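Local coordinates for xylose isomerase domain protein TIM barrel (Planctomyces limnophilus, PDB 3TVA) that binds a magnesium ion in a TIM barrel of the xylose isomerase-like family and is probably an isomerase, its substrate not being established, at residues 19-24 / 42-47; 36-41 / 63-68; 67-72 / 116-121; 109-114 / 151-156. One frame throughout, in Å; residues are numbered along the deposited sequence. Where two conformers were deposited one is given.

Interaction 1 of 4, residues 19-24 / 42-47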
loop_
_atom_site.group_PDB
_atom_site.type_symbol
_atom_site.label_atom_id
_atom_site.label_comp_id
_atom_site.label_asym_id
_atom_site.label_seq_id
_atom_site.Cartn_x
_atom_site.Cartn_y
_atom_site.Cartn_z
ATOM N N VAL A 19 -4.613 -3.725 13.225
ATOM C CA VAL A 19 -5.371 -4.175 14.401
ATOM C C VAL A 19 -4.711 -5.379 15.092
ATOM O O VAL A 19 -4.401 -5.350 16.288
ATOM C CB VAL A 19 -6.809 -4.573 14.019
ATOM C CG1 VAL A 19 -7.582 -5.057 15.257
ATOM C CG2 VAL A 19 -7.508 -3.409 13.341
ATOM N N ASP A 20 -4.514 -6.445 14.321
ATOM C CA ASP A 20 -3.699 -7.588 14.735
ATOM C C ASP A 20 -2.711 -7.996 13.629
ATOM O O ASP A 20 -1.496 -7.849 13.782
ATOM C CB ASP A 20 -4.568 -8.771 15.203
ATOM C CG ASP A 20 -5.791 -9.007 14.312
ATOM O OD1 ASP A 20 -6.855 -9.391 14.845
ATOM O OD2 ASP A 20 -5.688 -8.819 13.082
ATOM N N ALA A 21 -3.244 -8.491 12.511
ATOM C CA ALA A 21 -2.424 -8.965 11.396
ATOM C C ALA A 21 -1.662 -7.822 10.742
ATOM O O ALA A 21 -2.087 -6.674 10.814
ATOM C CB ALA A 21 -3.293 -9.678 10.360
ATOM N N GLY A 22 -0.542 -8.137 10.095
ATOM C CA GLY A 22 0.228 -7.129 9.379
ATOM C C GLY A 22 1.356 -6.494 10.186
ATOM O O GLY A 22 1.546 -6.791 11.372
ATOM N N LEU A 23 2.121 -5.637 9.512
ATOM C CA LEU A 23 3.308 -4.971 10.074
ATOM C C LEU A 23 3.137 -3.520 10.608
ATOM O O LEU A 23 4.133 -2.864 10.954
ATOM C CB LEU A 23 4.480 -5.060 9.083
ATOM C CG LEU A 23 4.815 -6.471 8.569
ATOM C CD1 LEU A 23 6.024 -6.445 7.632
ATOM C CD2 LEU A 23 5.036 -7.471 9.702
ATOM N N GLY A 24 1.908 -2.997 10.614
ATOM C CA GLY A 24 1.667 -1.628 11.070
ATOM C C GLY A 24 1.707 -1.426 12.586
ATOM O O GLY A 24 1.616 -2.390 13.347
ATOM N N ALA A 42 -5.926 -5.222 7.148
ATOM C CA ALA A 42 -7.160 -5.902 7.547
ATOM C C ALA A 42 -6.883 -6.905 8.662
ATOM O O ALA A 42 -5.848 -7.559 8.677
ATOM C CB ALA A 42 -7.811 -6.609 6.357
ATOM N N PRO A 43 -7.816 -7.016 9.604
ATOM C CA PRO A 43 -7.659 -7.936 10.731
ATOM C C PRO A 43 -7.699 -9.380 10.272
ATOM O O PRO A 43 -8.080 -9.665 9.126
ATOM C CB PRO A 43 -8.863 -7.619 11.619
ATOM C CG PRO A 43 -9.881 -7.048 10.692
ATOM C CD PRO A 43 -9.099 -6.293 9.645
ATOM N N HIS A 44 -7.267 -10.274 11.154
ATOM C CA HIS A 44 -7.364 -11.712 10.924
ATOM C C HIS A 44 -8.814 -12.129 10.681
ATOM O O HIS A 44 -9.732 -11.438 11.105
ATOM C CB HIS A 44 -6.763 -12.464 12.111
ATOM C CG HIS A 44 -5.265 -12.481 12.110
ATOM N ND1 HIS A 44 -4.527 -13.075 11.103
ATOM C CD2 HIS A 44 -4.365 -11.965 12.982
ATOM C CE1 HIS A 44 -3.240 -12.932 11.361
ATOM N NE2 HIS A 44 -3.114 -12.260 12.492
ATOM N N PRO A 45 -9.020 -13.249 9.967
ATOM C CA PRO A 45 -10.362 -13.720 9.598
ATOM C C PRO A 45 -11.375 -13.758 10.747
ATOM O O PRO A 45 -12.522 -13.354 10.556
ATOM C CB PRO A 45 -10.089 -15.132 9.083
ATOM C CG PRO A 45 -8.739 -15.016 8.453
ATOM C CD PRO A 45 -7.965 -14.037 9.302
ATOM N N HIS A 46 -10.950 -14.209 11.924
ATOM C CA HIS A 46 -11.861 -14.355 13.058
ATOM C C HIS A 46 -12.270 -13.017 13.676
ATOM O O HIS A 46 -13.257 -12.937 14.403
ATOM C CB HIS A 46 -11.272 -15.294 14.121
ATOM C CG HIS A 46 -9.823 -15.054 14.411
ATOM N ND1 HIS A 46 -8.820 -15.365 13.515
ATOM C CD2 HIS A 46 -9.205 -14.544 15.503
ATOM C CE1 HIS A 46 -7.650 -15.052 14.041
ATOM N NE2 HIS A 46 -7.855 -14.550 15.246
ATOM N N THR A 47 -11.486 -11.980 13.406
ATOM C CA THR A 47 -11.782 -10.613 13.861
ATOM C C THR A 47 -12.451 -9.716 12.814
ATOM O O THR A 47 -12.414 -8.493 12.908
ATOM C CB THR A 47 -10.617 -9.960 14.634
ATOM O OG1 THR A 47 -9.398 -10.124 13.906
ATOM C CG2 THR A 47 -10.468 -10.649 16.020
#
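D20 reaches across to P43, H44 and T47, joining two beta-alpha loops of the TIM barrel: residues 19-24 follow strand 13-18 and residues 42-47 follow strand 37-41, both at the C-terminal ends of their strands. The two carboxylate oxygens divide the work. OD2 of D20 accepts the backbone N-H of H44 (N to OD2 2.9 Å), met on the syn side and 24° out of the carboxylate plane, and it also lies 3.2 Å from CA of P43. OD1 of D20 faces the hydroxyl of T47, with OG1 2.8 Å away; that OG1 is also 3.1 Å from O of H44. Within its own loop, A21 N lies on the anti side of OD2, but too close for a bond there to be certain. With chi1 at 42°, CG of D20 sits between its own backbone N and carbonyl carbon, which aims the acid at H44 N and the T47 hydroxyl. Beside this polar cluster the A21 methyl rests on the H44 imidazole in a CH-pi contact centred on the ring. Farther out, S18 bonds through OG to A21 O and G24 N, R48 holds P43 O, and P43 packs on F110 of helix 97-114. At the apolar margin, V19 CB stands 4.4 Å from P43 CB.

Interaction 2 of 4, residues 36-41 / 63-68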
loop_
_atom_site.group_PDB
_atom_site.type_symbol
_atom_site.label_atom_id
_atom_site.label_comp_id
_atom_site.label_asym_id
_atom_site.label_seq_id
_atom_site.Cartn_x
_atom_site.Cartn_y
_atom_site.Cartn_z
ATOM N N PRO A 36 -4.280 12.561 11.761
ATOM C CA PRO A 36 -5.704 12.540 11.397
ATOM C C PRO A 36 -6.188 11.298 10.617
ATOM O O PRO A 36 -7.391 11.036 10.605
ATOM C CB PRO A 36 -5.859 13.805 10.540
ATOM C CG PRO A 36 -4.506 13.953 9.872
ATOM C CD PRO A 36 -3.514 13.524 10.941
ATOM N N THR A 37 -5.292 10.590 9.934
ATOM C CA THR A 37 -5.707 9.507 9.037
ATOM C C THR A 37 -4.796 8.303 9.185
ATOM O O THR A 37 -3.646 8.437 9.595
ATOM C CB THR A 37 -5.673 9.894 7.517
ATOM O OG1 THR A 37 -4.315 10.077 7.098
ATOM C CG2 THR A 37 -6.460 11.148 7.238
ATOM N N VAL A 38 -5.322 7.126 8.856
ATOM C CA VAL A 38 -4.510 5.921 8.802
ATOM C C VAL A 38 -4.933 5.053 7.621
ATOM O O VAL A 38 -6.060 5.142 7.133
ATOM C CB VAL A 38 -4.646 5.055 10.087
ATOM C CG1 VAL A 38 -4.096 5.777 11.321
ATOM C CG2 VAL A 38 -6.098 4.618 10.308
ATOM N N GLN A 39 -4.016 4.204 7.180
ATOM C CA GLN A 39 -4.371 3.029 6.407
ATOM C C GLN A 39 -4.243 1.868 7.371
ATOM O O GLN A 39 -3.452 1.911 8.303
ATOM C CB GLN A 39 -3.426 2.826 5.226
ATOM C CG GLN A 39 -3.558 3.893 4.158
ATOM C CD GLN A 39 -2.751 3.547 2.931
ATOM O OE1 GLN A 39 -2.307 2.413 2.780
ATOM N NE2 GLN A 39 -2.552 4.520 2.044
ATOM N N VAL A 40 -5.055 0.843 7.176
ATOM C CA VAL A 40 -5.103 -0.246 8.132
ATOM C C VAL A 40 -4.918 -1.587 7.441
ATOM O O VAL A 40 -5.600 -1.885 6.454
ATOM C CB VAL A 40 -6.471 -0.275 8.851
ATOM C CG1 VAL A 40 -6.475 -1.322 9.943
ATOM C CG2 VAL A 40 -6.780 1.093 9.436
ATOM N N HIS A 41 -4.020 -2.409 7.966
ATOM C CA HIS A 41 -3.976 -3.781 7.520
ATOM C C HIS A 41 -5.238 -4.501 8.027
ATOM O O HIS A 41 -5.592 -4.389 9.195
ATOM C CB HIS A 41 -2.713 -4.481 8.008
ATOM C CG HIS A 41 -2.447 -5.779 7.309
ATOM N ND1 HIS A 41 -3.239 -6.895 7.490
ATOM C CD2 HIS A 41 -1.499 -6.131 6.408
ATOM C CE1 HIS A 41 -2.774 -7.889 6.749
ATOM N NE2 HIS A 41 -1.720 -7.449 6.081
ATOM N N ALA A 63 -11.184 8.339 18.433
ATOM C CA ALA A 63 -9.803 8.807 18.349
ATOM C C ALA A 63 -9.610 9.995 17.385
ATOM O O ALA A 63 -8.514 10.534 17.280
ATOM C CB ALA A 63 -8.871 7.647 17.971
ATOM N N GLY A 64 -10.664 10.398 16.683
ATOM C CA GLY A 64 -10.542 11.436 15.669
ATOM C C GLY A 64 -9.767 10.996 14.426
ATOM O O GLY A 64 -9.102 11.802 13.774
ATOM N N ILE A 65 -9.852 9.716 14.082
ATOM C CA ILE A 65 -9.043 9.193 12.992
ATOM C C ILE A 65 -9.887 8.661 11.841
ATOM O O ILE A 65 -10.801 7.850 12.044
ATOM C CB ILE A 65 -8.099 8.073 13.488
ATOM C CG1 ILE A 65 -6.982 8.655 14.358
ATOM C CG2 ILE A 65 -7.537 7.284 12.311
ATOM C CD1 ILE A 65 -6.119 7.600 15.035
ATOM N N GLN A 66 -9.545 9.096 10.630
ATOM C CA GLN A 66 -10.200 8.615 9.417
ATOM C C GLN A 66 -9.402 7.480 8.759
ATOM O O GLN A 66 -8.194 7.593 8.565
ATOM C CB GLN A 66 -10.384 9.784 8.435
ATOM C CG GLN A 66 -11.113 9.430 7.146
ATOM C CD GLN A 66 -10.981 10.529 6.070
ATOM O OE1 GLN A 66 -10.414 11.603 6.315
ATOM N NE2 GLN A 66 -11.497 10.249 4.875
ATOM N N VAL A 67 -10.087 6.393 8.409
ATOM C CA VAL A 67 -9.460 5.240 7.765
ATOM C C VAL A 67 -9.595 5.374 6.254
ATOM O O VAL A 67 -10.700 5.397 5.733
ATOM C CB VAL A 67 -10.161 3.934 8.197
ATOM C CG1 VAL A 67 -9.484 2.714 7.546
ATOM C CG2 VAL A 67 -10.177 3.821 9.722
ATOM N N THR A 68 -8.472 5.593 5.580
ATOM C CA THR A 68 -8.436 5.819 4.136
ATOM C C THR A 68 -8.371 4.582 3.223
ATOM O O THR A 68 -8.944 4.574 2.148
ATOM C CB THR A 68 -7.364 6.856 3.776
ATOM O OG1 THR A 68 -6.078 6.354 4.150
ATOM C CG2 THR A 68 -7.635 8.172 4.537
HETATM O O HOH W 1 -9.516 12.888 10.867
HETATM O O HOH W 2 -3.909 7.562 5.593
HETATM O O HOH W 3 -4.695 6.992 1.748
#
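V38 and T37 pair with V67 and Q66 in parallel register, the sheet half of a beta-alpha-beta unit in which helix 50-62 connects strands 37-41 and 66-71 of the TIM barrel. Three backbone bonds make the ladder: Q66 N to P36 O, V38 N to Q66 O, and T68 N to V38 O, each 2.9 Å. The tight side is the apolar one. There V38 CG2 meets I65 CG2 at 3.6 Å, the two side chains crossing at about a right angle, while V40 CG2 touches V67 CG1 at 3.7 Å; F56 of helix 50-62 packs on both V40 and V67. The side of T37, Q39 and T68 is looser and wetter. One water joins T37 OG1 to T68 OG1, and another links T68 OG1 with Q39 NE2. Q39 runs extended beyond CG, and its amide bonds to H211, a magnesium ligand, through OE1 and to N182 through NE2, which places it in the second shell of the metal site. At the exposed start of the ladder, after the Schellman turn at G64, a water donates to P36 O and G64 O, 2.8 Å from P36 O.

Interaction 3 of 4, residues 67-72 / 116-121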
loop_
_atom_site.group_PDB
_atom_site.type_symbol
_atom_site.label_atom_id
_atom_site.label_comp_id
_atom_site.label_asym_id
_atom_site.label_seq_id
_atom_site.Cartn_x
_atom_site.Cartn_y
_atom_site.Cartn_z
ATOM N N VAL A 67 -10.087 6.393 8.409
ATOM C CA VAL A 67 -9.460 5.240 7.765
ATOM C C VAL A 67 -9.595 5.374 6.254
ATOM O O VAL A 67 -10.700 5.397 5.733
ATOM C CB VAL A 67 -10.161 3.934 8.197
ATOM C CG1 VAL A 67 -9.484 2.714 7.546
ATOM C CG2 VAL A 67 -10.177 3.821 9.722
ATOM N N THR A 68 -8.472 5.593 5.580
ATOM C CA THR A 68 -8.436 5.819 4.136
ATOM C C THR A 68 -8.371 4.582 3.223
ATOM O O THR A 68 -8.944 4.574 2.148
ATOM C CB THR A 68 -7.364 6.856 3.776
ATOM O OG1 THR A 68 -6.078 6.354 4.150
ATOM C CG2 THR A 68 -7.635 8.172 4.537
ATOM N N VAL A 69 -7.633 3.560 3.640
ATOM C CA VAL A 69 -7.507 2.331 2.868
ATOM C C VAL A 69 -7.382 1.157 3.838
ATOM O O VAL A 69 -6.732 1.268 4.882
ATOM C CB VAL A 69 -6.234 2.313 1.947
ATOM C CG1 VAL A 69 -6.218 1.054 1.092
ATOM C CG2 VAL A 69 -6.119 3.565 1.043
ATOM N N ILE A 70 -8.009 0.032 3.503
ATOM C CA ILE A 70 -7.783 -1.198 4.251
ATOM C C ILE A 70 -7.036 -2.215 3.379
ATOM O O ILE A 70 -7.491 -2.562 2.297
ATOM C CB ILE A 70 -9.111 -1.782 4.807
ATOM C CG1 ILE A 70 -9.659 -0.821 5.880
ATOM C CG2 ILE A 70 -8.865 -3.187 5.365
ATOM C CD1 ILE A 70 -11.053 -1.126 6.378
ATOM N N PHE A 71 -5.884 -2.678 3.849
ATOM C CA PHE A 71 -4.994 -3.497 3.028
ATOM C C PHE A 71 -5.184 -4.986 3.258
ATOM O O PHE A 71 -5.307 -5.431 4.391
ATOM C CB PHE A 71 -3.520 -3.115 3.294
ATOM C CG PHE A 71 -2.890 -2.333 2.175
ATOM C CD1 PHE A 71 -3.033 -0.960 2.104
ATOM C CD2 PHE A 71 -2.176 -2.981 1.176
ATOM C CE1 PHE A 71 -2.464 -0.239 1.061
ATOM C CE2 PHE A 71 -1.611 -2.270 0.135
ATOM C CZ PHE A 71 -1.754 -0.895 0.080
ATOM N N GLY A 72 -5.211 -5.758 2.179
ATOM C CA GLY A 72 -5.200 -7.202 2.305
ATOM C C GLY A 72 -3.817 -7.753 2.604
ATOM O O GLY A 72 -2.802 -7.154 2.265
ATOM N N CYS A 116 -14.929 2.613 4.948
ATOM C CA CYS A 116 -13.715 2.963 4.214
ATOM C C CYS A 116 -13.889 2.721 2.707
ATOM O O CYS A 116 -14.232 1.613 2.291
ATOM C CB CYS A 116 -12.547 2.129 4.737
ATOM S SG CYS A 116 -11.011 2.401 3.863
ATOM N N PRO A 117 -13.664 3.767 1.888
ATOM C CA PRO A 117 -13.873 3.826 0.428
ATOM C C PRO A 117 -12.904 2.974 -0.403
ATOM O O PRO A 117 -13.067 2.875 -1.626
ATOM C CB PRO A 117 -13.744 5.327 0.107
ATOM C CG PRO A 117 -12.775 5.822 1.129
ATOM C CD PRO A 117 -13.074 5.020 2.399
ATOM N N ALA A 118 -11.844 2.458 0.211
ATOM C CA ALA A 118 -10.827 1.790 -0.583
ATOM C C ALA A 118 -10.181 0.601 0.108
ATOM O O ALA A 118 -9.996 0.588 1.327
ATOM C CB ALA A 118 -9.749 2.807 -1.012
ATOM N N ILE A 119 -9.831 -0.402 -0.693
ATOM C CA ILE A 119 -9.026 -1.512 -0.209
ATOM C C ILE A 119 -7.748 -1.597 -1.032
ATOM O O ILE A 119 -7.693 -1.107 -2.162
ATOM C CB ILE A 119 -9.781 -2.865 -0.268
ATOM C CG1 ILE A 119 -10.223 -3.180 -1.694
ATOM C CG2 ILE A 119 -10.972 -2.875 0.710
ATOM C CD1 ILE A 119 -11.112 -4.426 -1.772
ATOM N N GLY A 120 -6.741 -2.289 -0.524
ATOM C CA GLY A 120 -5.488 -2.306 -1.253
ATOM C C GLY A 120 -4.846 -3.661 -1.123
ATOM O O GLY A 120 -5.148 -4.429 -0.218
ATOM N N LEU A 121 -4.023 -3.958 -2.123
ATOM C CA LEU A 121 -3.496 -5.289 -2.349
ATOM C C LEU A 121 -2.157 -5.219 -3.079
ATOM O O LEU A 121 -2.056 -4.514 -4.088
ATOM C CB LEU A 121 -4.510 -6.015 -3.243
ATOM C CG LEU A 121 -4.196 -7.286 -4.033
ATOM C CD1 LEU A 121 -4.265 -8.512 -3.140
ATOM C CD2 LEU A 121 -5.176 -7.412 -5.186
#
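F71 lays one face of its ring over the G120 backbone: CA of G120 is 4.0 Å from the ring centroid and only 6° off the normal, a CH-pi contact. The carbonyl carbon of G120 lies over the same ring, offset toward its rim, and CE2 of F71 comes within 3.7 Å of L121 N. The lack of a side chain at G120 lets the ring lie this close, with V69 CG1 also 3.7 Å from G120 N. Along the backbone, parallel strands 66-71 and 118-121 are joined by three bonds of unequal geometry. G72 N to G120 O is short and straight (2.7 Å, 172° at the hydrogen), whereas G120 N approaches I70 O from above the carbonyl plane. On the other face, I70 CD1 packs against C116 CB at 3.9 Å. The C116 sulfur, anti to its own backbone N (chi1 177°), reaches the bend of the neighbouring strand, 3.5 Å from T68 O. F71 also meets the ring of H211 and packs on E158, both magnesium ligands, so this strand pair of the TIM barrel places one aromatic ring beside the metal ligands, in the site at the C-terminal end of the barrel strands.

Interaction 4 of 4, residues 109-114 / 151-156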
loop_
_atom_site.group_PDB
_atom_site.type_symbol
_atom_site.label_atom_id
_atom_site.label_comp_id
_atom_site.label_asym_id
_atom_site.label_seq_id
_atom_site.Cartn_x
_atom_site.Cartn_y
_atom_site.Cartn_z
ATOM N N ASP A 109 -16.015 -6.473 2.206
ATOM C CA ASP A 109 -17.185 -6.423 3.091
ATOM C C ASP A 109 -16.869 -5.689 4.412
ATOM O O ASP A 109 -17.616 -4.825 4.851
ATOM C CB ASP A 109 -17.709 -7.844 3.402
ATOM C CG ASP A 109 -18.210 -8.573 2.167
ATOM O OD1 ASP A 109 -18.463 -7.913 1.131
ATOM O OD2 ASP A 109 -18.345 -9.820 2.223
ATOM N N PHE A 110 -15.750 -6.039 5.035
ATOM C CA PHE A 110 -15.320 -5.395 6.276
ATOM C C PHE A 110 -15.101 -3.888 6.093
ATOM O O PHE A 110 -15.551 -3.075 6.921
ATOM C CB PHE A 110 -14.034 -6.065 6.776
ATOM C CG PHE A 110 -13.472 -5.463 8.044
ATOM C CD1 PHE A 110 -12.486 -4.488 7.988
ATOM C CD2 PHE A 110 -13.906 -5.904 9.287
ATOM C CE1 PHE A 110 -11.949 -3.937 9.149
ATOM C CE2 PHE A 110 -13.374 -5.358 10.459
ATOM C CZ PHE A 110 -12.398 -4.370 10.386
ATOM N N ALA A 111 -14.406 -3.512 5.016
ATOM C CA ALA A 111 -14.169 -2.093 4.720
ATOM C C ALA A 111 -15.491 -1.322 4.522
ATOM O O ALA A 111 -15.625 -0.169 4.935
ATOM C CB ALA A 111 -13.286 -1.944 3.476
ATOM N N SER A 112 -16.465 -1.970 3.895
ATOM C CA SER A 112 -17.789 -1.366 3.724
ATOM C C SER A 112 -18.506 -1.111 5.069
ATOM O O SER A 112 -19.082 -0.054 5.281
ATOM C CB SER A 112 -18.651 -2.246 2.815
ATOM O OG SER A 112 -19.929 -1.678 2.648
ATOM N N TRP A 113 -18.457 -2.079 5.976
ATOM C CA TRP A 113 -19.022 -1.906 7.313
ATOM C C TRP A 113 -18.291 -0.810 8.110
ATOM O O TRP A 113 -18.895 -0.072 8.876
ATOM C CB TRP A 113 -18.970 -3.234 8.066
ATOM C CG TRP A 113 -19.814 -4.317 7.475
ATOM C CD1 TRP A 113 -21.059 -4.179 6.917
ATOM C CD2 TRP A 113 -19.489 -5.719 7.390
ATOM N NE1 TRP A 113 -21.528 -5.408 6.499
ATOM C CE2 TRP A 113 -20.584 -6.366 6.771
ATOM C CE3 TRP A 113 -18.388 -6.488 7.788
ATOM C CZ2 TRP A 113 -20.602 -7.754 6.531
ATOM C CZ3 TRP A 113 -18.406 -7.864 7.550
ATOM C CH2 TRP A 113 -19.510 -8.482 6.929
ATOM N N VAL A 114 -16.986 -0.702 7.900
ATOM C CA VAL A 114 -16.170 0.322 8.539
ATOM C C VAL A 114 -16.444 1.708 7.948
ATOM O O VAL A 114 -16.319 2.716 8.643
ATOM C CB VAL A 114 -14.652 -0.038 8.439
ATOM C CG1 VAL A 114 -13.766 1.148 8.760
ATOM C CG2 VAL A 114 -14.332 -1.203 9.380
ATOM N N HIS A 151 -19.846 -2.189 -3.481
ATOM C CA HIS A 151 -19.731 -1.484 -2.197
ATOM C C HIS A 151 -19.400 0.011 -2.339
ATOM O O HIS A 151 -19.190 0.685 -1.339
ATOM C CB HIS A 151 -18.706 -2.164 -1.268
ATOM C CG HIS A 151 -19.186 -3.450 -0.661
ATOM N ND1 HIS A 151 -20.430 -3.580 -0.077
ATOM C CD2 HIS A 151 -18.576 -4.651 -0.511
ATOM C CE1 HIS A 151 -20.575 -4.812 0.382
ATOM N NE2 HIS A 151 -19.465 -5.484 0.126
ATOM N N GLY A 152 -19.298 0.523 -3.566
ATOM C CA GLY A 152 -18.834 1.891 -3.742
ATOM C C GLY A 152 -17.340 2.053 -3.440
ATOM O O GLY A 152 -16.884 3.122 -3.036
ATOM N N GLN A 153 -16.557 1.011 -3.680
ATOM C CA GLN A 153 -15.141 1.037 -3.301
ATOM C C GLN A 153 -14.211 0.969 -4.492
ATOM O O GLN A 153 -14.572 0.467 -5.556
ATOM C CB GLN A 153 -14.781 -0.161 -2.411
ATOM C CG GLN A 153 -15.370 -0.170 -1.058
ATOM C CD GLN A 153 -15.192 -1.523 -0.364
ATOM O OE1 GLN A 153 -14.589 -2.452 -0.910
ATOM N NE2 GLN A 153 -15.735 -1.636 0.831
ATOM N N ALA A 154 -12.988 1.433 -4.265
ATOM C CA ALA A 154 -11.903 1.315 -5.228
ATOM C C ALA A 154 -10.882 0.296 -4.708
ATOM O O ALA A 154 -10.758 0.086 -3.493
ATOM C CB ALA A 154 -11.217 2.697 -5.422
ATOM N N VAL A 155 -10.186 -0.363 -5.632
ATOM C CA VAL A 155 -9.046 -1.219 -5.294
ATOM C C VAL A 155 -7.740 -0.523 -5.713
ATOM O O VAL A 155 -7.594 -0.098 -6.866
ATOM C CB VAL A 155 -9.137 -2.573 -6.008
ATOM C CG1 VAL A 155 -7.917 -3.429 -5.690
ATOM C CG2 VAL A 155 -10.433 -3.293 -5.613
ATOM N N HIS A 156 -6.809 -0.393 -4.771
ATOM C CA HIS A 156 -5.522 0.258 -5.022
ATOM C C HIS A 156 -4.409 -0.792 -5.056
ATOM O O HIS A 156 -4.117 -1.439 -4.033
ATOM C CB HIS A 156 -5.212 1.271 -3.909
ATOM C CG HIS A 156 -6.206 2.387 -3.787
ATOM N ND1 HIS A 156 -6.059 3.412 -2.869
ATOM C CD2 HIS A 156 -7.351 2.653 -4.460
ATOM C CE1 HIS A 156 -7.079 4.246 -2.973
ATOM N NE2 HIS A 156 -7.878 3.810 -3.934
#
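H151 turns its imidazole edge to D109 and one of its faces to S112, fitting against one side of helix 97-114 across about one turn. NE2 of H151 donates to D109 OD1 at 2.8 Å, and the oxygen lies in the ring plane. On the acid it is the anti side of OD1 that is used, 19° out of the carboxylate plane; the carboxylate and ring stand 87° apart, nearly perpendicular. D109 starts away from the loop, but with CG beside its backbone N (chi1 -63°) the carboxylate swings back to the histidine. The same OD1 accepts from H147 NE2, and the H147 ring meets that of H151 steeply, so two histidines grip one oxygen and would be expected to favour its charged form. S112 places CB over the H151 ring in a CH-pi contact, 3.8 Å from the centroid and displaced toward the rim; its OG is 3.4 Å from H151 ND1. Q153 is extended beyond CG toward A111 and S112, bringing NE2 3.6 Å from A111 CB. Its OE1 bonds to S108 OG, one turn before S112, which holds the end of the amide in place. G152 ends helix 132-149 in a Schellman motif, and the contact joins that helix end and the lead-in to strand 154-158 to the preceding helix of the outer layer, a helix-to-loop packing within the alpha/beta repeats of the TIM barrel.

How the interactions relate
From the N terminus, interaction 1 ties the loop after strand 13-18 to the loop after strand 37-41, closing over helix 27-32. Interaction 2 crosses it, because residues 36-41 fall between the segments of interaction 1, and closes the turn through helix 50-62. Interaction 3 opens on strand 66-71, sharing V67 and T68 with interaction 2, and spans the long excursion through helices 82-88 and 97-114. Interaction 4 crosses interaction 3, running from helix 97-114 to the start of strand 154-158. Probable backbone bonds V40 O to F71 N and I119 O to H156 N continue the sheet between them, while P43 packing on F110 connects interaction 1 to interaction 4.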